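Local coordinates for protein adhesin LabA (Helicobacter pylori, PDB 6GMM) that probably attaches the bacterium to the gastric mucosa as a lectin-like outer-membrane adhesin with specificity for the LacdiNAc sugar motif, at residues N92-P102 against T128-Q139. Residues are numbered along the deposited sequence; the frame is centred on the assembly and turned at random.
Sequences NGGVQTFHNTP and TENYAKINKAYQ
With CG anti to the backbone N (chi1 -168°), the ring of Tyr131 rises from helix 128-139 to meet Phe98, whose own CG stands anti to its carbonyl carbon and carries the phenyl group down from strand 96-98. The two side chains run alongside each other, pointing opposite ways, and CD1 of Tyr131 sits over one face of the Phe98 ring, 3.6 Å from CD1 of Phe98, with the planes inclined at 41°. The same ring also meets the helix itself, CE2 of Phe98 lying 3.7 Å from CB of Ala132. Beyond the aromatic pair, CG2 of Thr101 comes to the edge of the Tyr131 ring, near its hydroxyl. Strand 96-98 pairs antiparallel with strand 111-113, whose Cys113 is disulfide-bonded to Cys83; this small hairpin of the SabA-like adhesion domain packs along the start of helix 128-145, and strand 96-98 runs at 25° to the axis of the 128-139 segment, in nearly the same N-to-C sense.

At the N-terminal end of the helix the loop supplies acceptors. Glu129 N donates to Asn92 O (3.0 Å) from above the carbonyl plane, while the hydroxyl OG1 of Thr128 donates almost in line with the carbonyl of Gly94, 2.7 Å from its O. Gln96 lies against the methyl CG2 of Thr128, its amide held in place by a bond from NE2 to Gly93 O.

Toward the other end, Gln139 NE2 reaches Asn135 OD1 at 3.0 Å and makes a weak hydrogen bond of 3.3 Å to Asn100 O. Water joins His99 O to Asn135 ND2, and another links Asn100 O to Gln139 OE1. Pro102 CG sits over one face of the Tyr138 ring, displaced toward its rim and 4.0 Å from CZ of Tyr138, whose hydroxyl is also hydrogen-bonded to Gln74 of helix 57-76.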
loop_
_atom_site.group_PDB
_atom_site.type_symbol
_atom_site.label_atom_id
_atom_site.label_comp_id
_atom_site.label_asym_id
_atom_site.label_seq_id
_atom_site.Cartn_x
_atom_site.Cartn_y
_atom_site.Cartn_z
ATOM N N ASN A 92 -4.532 32.118 20.043
ATOM C CA ASN A 92 -4.756 30.689 19.850
ATOM C C ASN A 92 -6.044 30.319 19.090
ATOM O O ASN A 92 -6.589 29.229 19.292
ATOM C CB ASN A 92 -4.691 29.963 21.221
ATOM C CG ASN A 92 -3.387 30.235 21.951
ATOM O OD1 ASN A 92 -2.328 30.357 21.339
ATOM N ND2 ASN A 92 -3.427 30.405 23.260
ATOM N N GLY A 93 -6.465 31.176 18.165
ATOM C CA GLY A 93 -7.667 30.922 17.371
ATOM C C GLY A 93 -8.901 31.585 17.965
ATOM O O GLY A 93 -9.982 31.540 17.361
ATOM N N GLY A 94 -8.739 32.175 19.150
ATOM C CA GLY A 94 -9.813 32.877 19.857
ATOM C C GLY A 94 -10.948 31.952 20.251
ATOM O O GLY A 94 -10.714 30.795 20.608
ATOM N N VAL A 95 -12.171 32.442 20.178
ATOM C CA VAL A 95 -13.363 31.659 20.525
ATOM C C VAL A 95 -14.116 31.382 19.228
ATOM O O VAL A 95 -14.520 32.337 18.545
ATOM C CB VAL A 95 -14.268 32.362 21.590
ATOM C CG1 VAL A 95 -15.520 31.536 21.882
ATOM C CG2 VAL A 95 -13.504 32.624 22.885
ATOM N N GLN A 96 -14.316 30.085 18.898
ATOM C CA GLN A 96 -15.031 29.651 17.691
ATOM C C GLN A 96 -16.001 28.482 17.955
ATOM O O GLN A 96 -15.829 27.742 18.930
ATOM C CB GLN A 96 -14.041 29.245 16.613
ATOM C CG GLN A 96 -13.081 30.321 16.123
ATOM C CD GLN A 96 -12.151 29.762 15.090
ATOM O OE1 GLN A 96 -12.563 29.012 14.203
ATOM N NE2 GLN A 96 -10.871 30.111 15.182
ATOM N N THR A 97 -17.021 28.336 17.077
ATOM C CA THR A 97 -18.067 27.298 17.116
ATOM C C THR A 97 -18.009 26.459 15.817
ATOM O O THR A 97 -17.933 27.018 14.705
ATOM C CB THR A 97 -19.470 27.933 17.374
ATOM O OG1 THR A 97 -19.464 28.625 18.627
ATOM C CG2 THR A 97 -20.608 26.900 17.379
ATOM N N PHE A 98 -18.041 25.109 15.979
ATOM C CA PHE A 98 -17.931 24.155 14.896
ATOM C C PHE A 98 -19.139 23.217 14.866
ATOM O O PHE A 98 -19.476 22.576 15.864
ATOM C CB PHE A 98 -16.602 23.394 15.020
ATOM C CG PHE A 98 -15.390 24.295 15.213
ATOM C CD1 PHE A 98 -14.981 24.682 16.491
ATOM C CD2 PHE A 98 -14.667 24.757 14.121
ATOM C CE1 PHE A 98 -13.866 25.517 16.666
ATOM C CE2 PHE A 98 -13.543 25.571 14.300
ATOM C CZ PHE A 98 -13.163 25.967 15.572
ATOM N N HIS A 99 -19.821 23.187 13.721
ATOM C CA HIS A 99 -20.985 22.340 13.497
ATOM C C HIS A 99 -20.564 21.028 12.852
ATOM O O HIS A 99 -19.476 20.938 12.266
ATOM C CB HIS A 99 -21.955 23.060 12.579
ATOM C CG HIS A 99 -22.653 24.176 13.267
ATOM N ND1 HIS A 99 -22.086 25.435 13.356
ATOM C CD2 HIS A 99 -23.798 24.157 13.981
ATOM C CE1 HIS A 99 -22.922 26.150 14.082
ATOM N NE2 HIS A 99 -23.965 25.421 14.487
ATOM N N ASN A 100 -21.471 20.027 12.901
ATOM C CA ASN A 100 -21.307 18.706 12.301
ATOM C C ASN A 100 -20.090 17.973 12.818
ATOM O O ASN A 100 -19.616 17.065 12.158
ATOM C CB ASN A 100 -21.317 18.782 10.761
ATOM C CG ASN A 100 -22.419 19.647 10.223
ATOM O OD1 ASN A 100 -23.608 19.434 10.512
ATOM N ND2 ASN A 100 -22.043 20.651 9.446
ATOM N N THR A 101 -19.614 18.316 14.019
ATOM C CA THR A 101 -18.475 17.620 14.601
ATOM C C THR A 101 -18.857 16.163 15.001
ATOM O O THR A 101 -20.052 15.821 15.004
ATOM C CB THR A 101 -17.886 18.415 15.793
ATOM O OG1 THR A 101 -18.815 18.432 16.879
ATOM C CG2 THR A 101 -17.437 19.818 15.401
ATOM N N PRO A 102 -17.864 15.292 15.332
ATOM C CA PRO A 102 -18.225 13.929 15.745
ATOM C C PRO A 102 -19.187 13.926 16.926
ATOM O O PRO A 102 -19.003 14.671 17.875
ATOM C CB PRO A 102 -16.884 13.306 16.160
ATOM C CG PRO A 102 -15.839 14.141 15.526
ATOM C CD PRO A 102 -16.392 15.506 15.367
ATOM N N THR A 128 -8.019 26.479 20.060
ATOM C CA THR A 128 -9.127 26.691 19.120
ATOM C C THR A 128 -8.591 26.524 17.698
ATOM O O THR A 128 -9.199 25.770 16.937
ATOM C CB THR A 128 -9.785 28.053 19.338
ATOM O OG1 THR A 128 -10.346 28.094 20.656
ATOM C CG2 THR A 128 -10.876 28.348 18.309
ATOM N N GLU A 129 -7.397 27.118 17.383
ATOM C CA GLU A 129 -6.759 26.999 16.064
ATOM C C GLU A 129 -6.515 25.536 15.649
ATOM O O GLU A 129 -6.797 25.187 14.503
ATOM C CB GLU A 129 -5.478 27.865 15.902
ATOM C CG GLU A 129 -4.305 27.621 16.837
ATOM C CD GLU A 129 -3.234 28.709 16.864
ATOM O OE1 GLU A 129 -3.318 29.672 16.063
ATOM O OE2 GLU A 129 -2.318 28.613 17.715
ATOM N N ASN A 130 -6.041 24.671 16.583
ATOM C CA ASN A 130 -5.829 23.245 16.288
ATOM C C ASN A 130 -7.169 22.513 16.141
ATOM O O ASN A 130 -7.249 21.562 15.416
ATOM C CB ASN A 130 -4.980 22.588 17.348
ATOM C CG ASN A 130 -3.529 22.990 17.266
ATOM O OD1 ASN A 130 -3.004 23.351 16.211
ATOM N ND2 ASN A 130 -2.837 22.908 18.380
ATOM N N TYR A 131 -8.217 22.947 16.820
ATOM C CA TYR A 131 -9.503 22.284 16.639
ATOM C C TYR A 131 -9.981 22.609 15.227
ATOM O O TYR A 131 -10.331 21.685 14.494
ATOM C CB TYR A 131 -10.544 22.660 17.717
ATOM C CG TYR A 131 -11.745 21.739 17.656
ATOM C CD1 TYR A 131 -12.699 21.871 16.649
ATOM C CD2 TYR A 131 -11.874 20.672 18.538
ATOM C CE1 TYR A 131 -13.763 20.981 16.541
ATOM C CE2 TYR A 131 -12.937 19.780 18.444
ATOM C CZ TYR A 131 -13.871 19.929 17.431
ATOM O OH TYR A 131 -14.898 19.030 17.287
ATOM N N ALA A 132 -9.870 23.888 14.817
ATOM C CA ALA A 132 -10.271 24.364 13.496
ATOM C C ALA A 132 -9.556 23.578 12.395
ATOM O O ALA A 132 -10.208 23.148 11.437
ATOM C CB ALA A 132 -9.999 25.870 13.367
ATOM N N LYS A 133 -8.222 23.351 12.571
ATOM C CA LYS A 133 -7.318 22.618 11.666
ATOM C C LYS A 133 -7.786 21.167 11.474
ATOM O O LYS A 133 -8.002 20.732 10.331
ATOM C CB LYS A 133 -5.887 22.629 12.243
ATOM C CG LYS A 133 -4.786 22.474 11.216
ATOM C CD LYS A 133 -3.384 22.536 11.843
ATOM C CE LYS A 133 -2.803 23.932 11.881
ATOM N NZ LYS A 133 -1.572 24.002 12.717
ATOM N N ILE A 134 -7.916 20.423 12.585
ATOM C CA ILE A 134 -8.375 19.028 12.600
ATOM C C ILE A 134 -9.814 18.968 12.020
ATOM O O ILE A 134 -10.077 18.158 11.138
ATOM C CB ILE A 134 -8.323 18.431 14.028
ATOM C CG1 ILE A 134 -6.891 18.414 14.589
ATOM C CG2 ILE A 134 -8.994 17.050 14.064
ATOM C CD1 ILE A 134 -6.725 17.953 16.056
ATOM N N ASN A 135 -10.713 19.835 12.494
ATOM C CA ASN A 135 -12.103 19.878 12.003
ATOM C C ASN A 135 -12.216 20.058 10.486
ATOM O O ASN A 135 -13.068 19.402 9.876
ATOM C CB ASN A 135 -12.944 20.951 12.689
ATOM C CG ASN A 135 -14.393 20.906 12.246
ATOM O OD1 ASN A 135 -15.103 19.906 12.490
ATOM N ND2 ASN A 135 -14.812 21.932 11.461
ATOM N N LYS A 136 -11.396 20.981 9.895
ATOM C CA LYS A 136 -11.452 21.300 8.467
ATOM C C LYS A 136 -11.104 20.053 7.701
ATOM O O LYS A 136 -11.824 19.676 6.780
ATOM C CB LYS A 136 -10.515 22.473 8.107
ATOM C CG LYS A 136 -10.565 22.899 6.641
ATOM C CD LYS A 136 -9.835 24.216 6.432
ATOM C CE LYS A 136 -9.766 24.613 4.978
ATOM N NZ LYS A 136 -9.331 26.024 4.814
ATOM N N ALA A 137 -10.018 19.389 8.122
ATOM C CA ALA A 137 -9.545 18.149 7.539
ATOM C C ALA A 137 -10.653 17.079 7.613
ATOM O O ALA A 137 -10.983 16.486 6.588
ATOM C CB ALA A 137 -8.302 17.678 8.264
ATOM N N TYR A 138 -11.262 16.890 8.801
ATOM C CA TYR A 138 -12.336 15.920 9.023
ATOM C C TYR A 138 -13.541 16.192 8.097
ATOM O O TYR A 138 -14.087 15.262 7.501
ATOM C CB TYR A 138 -12.754 15.940 10.509
ATOM C CG TYR A 138 -13.982 15.116 10.836
ATOM C CD1 TYR A 138 -13.885 13.752 11.092
ATOM C CD2 TYR A 138 -15.237 15.708 10.934
ATOM C CE1 TYR A 138 -15.003 13.004 11.457
ATOM C CE2 TYR A 138 -16.367 14.961 11.256
ATOM C CZ TYR A 138 -16.241 13.614 11.538
ATOM O OH TYR A 138 -17.353 12.892 11.873
ATOM N N GLN A 139 -13.929 17.470 7.970
ATOM C CA GLN A 139 -15.075 17.858 7.145
ATOM C C GLN A 139 -14.846 17.573 5.691
ATOM O O GLN A 139 -15.786 17.144 5.034
ATOM C CB GLN A 139 -15.532 19.317 7.372
ATOM C CG GLN A 139 -15.980 19.665 8.786
ATOM C CD GLN A 139 -17.137 18.871 9.329
ATOM O OE1 GLN A 139 -18.032 18.423 8.594
ATOM N NE2 GLN A 139 -17.156 18.722 10.652
HETATM O O HOH W 1 -17.627 22.198 10.733
HETATM O O HOH W 2 -19.701 13.949 11.152
HETATM O O HOH W 3 -19.695 16.017 9.305
#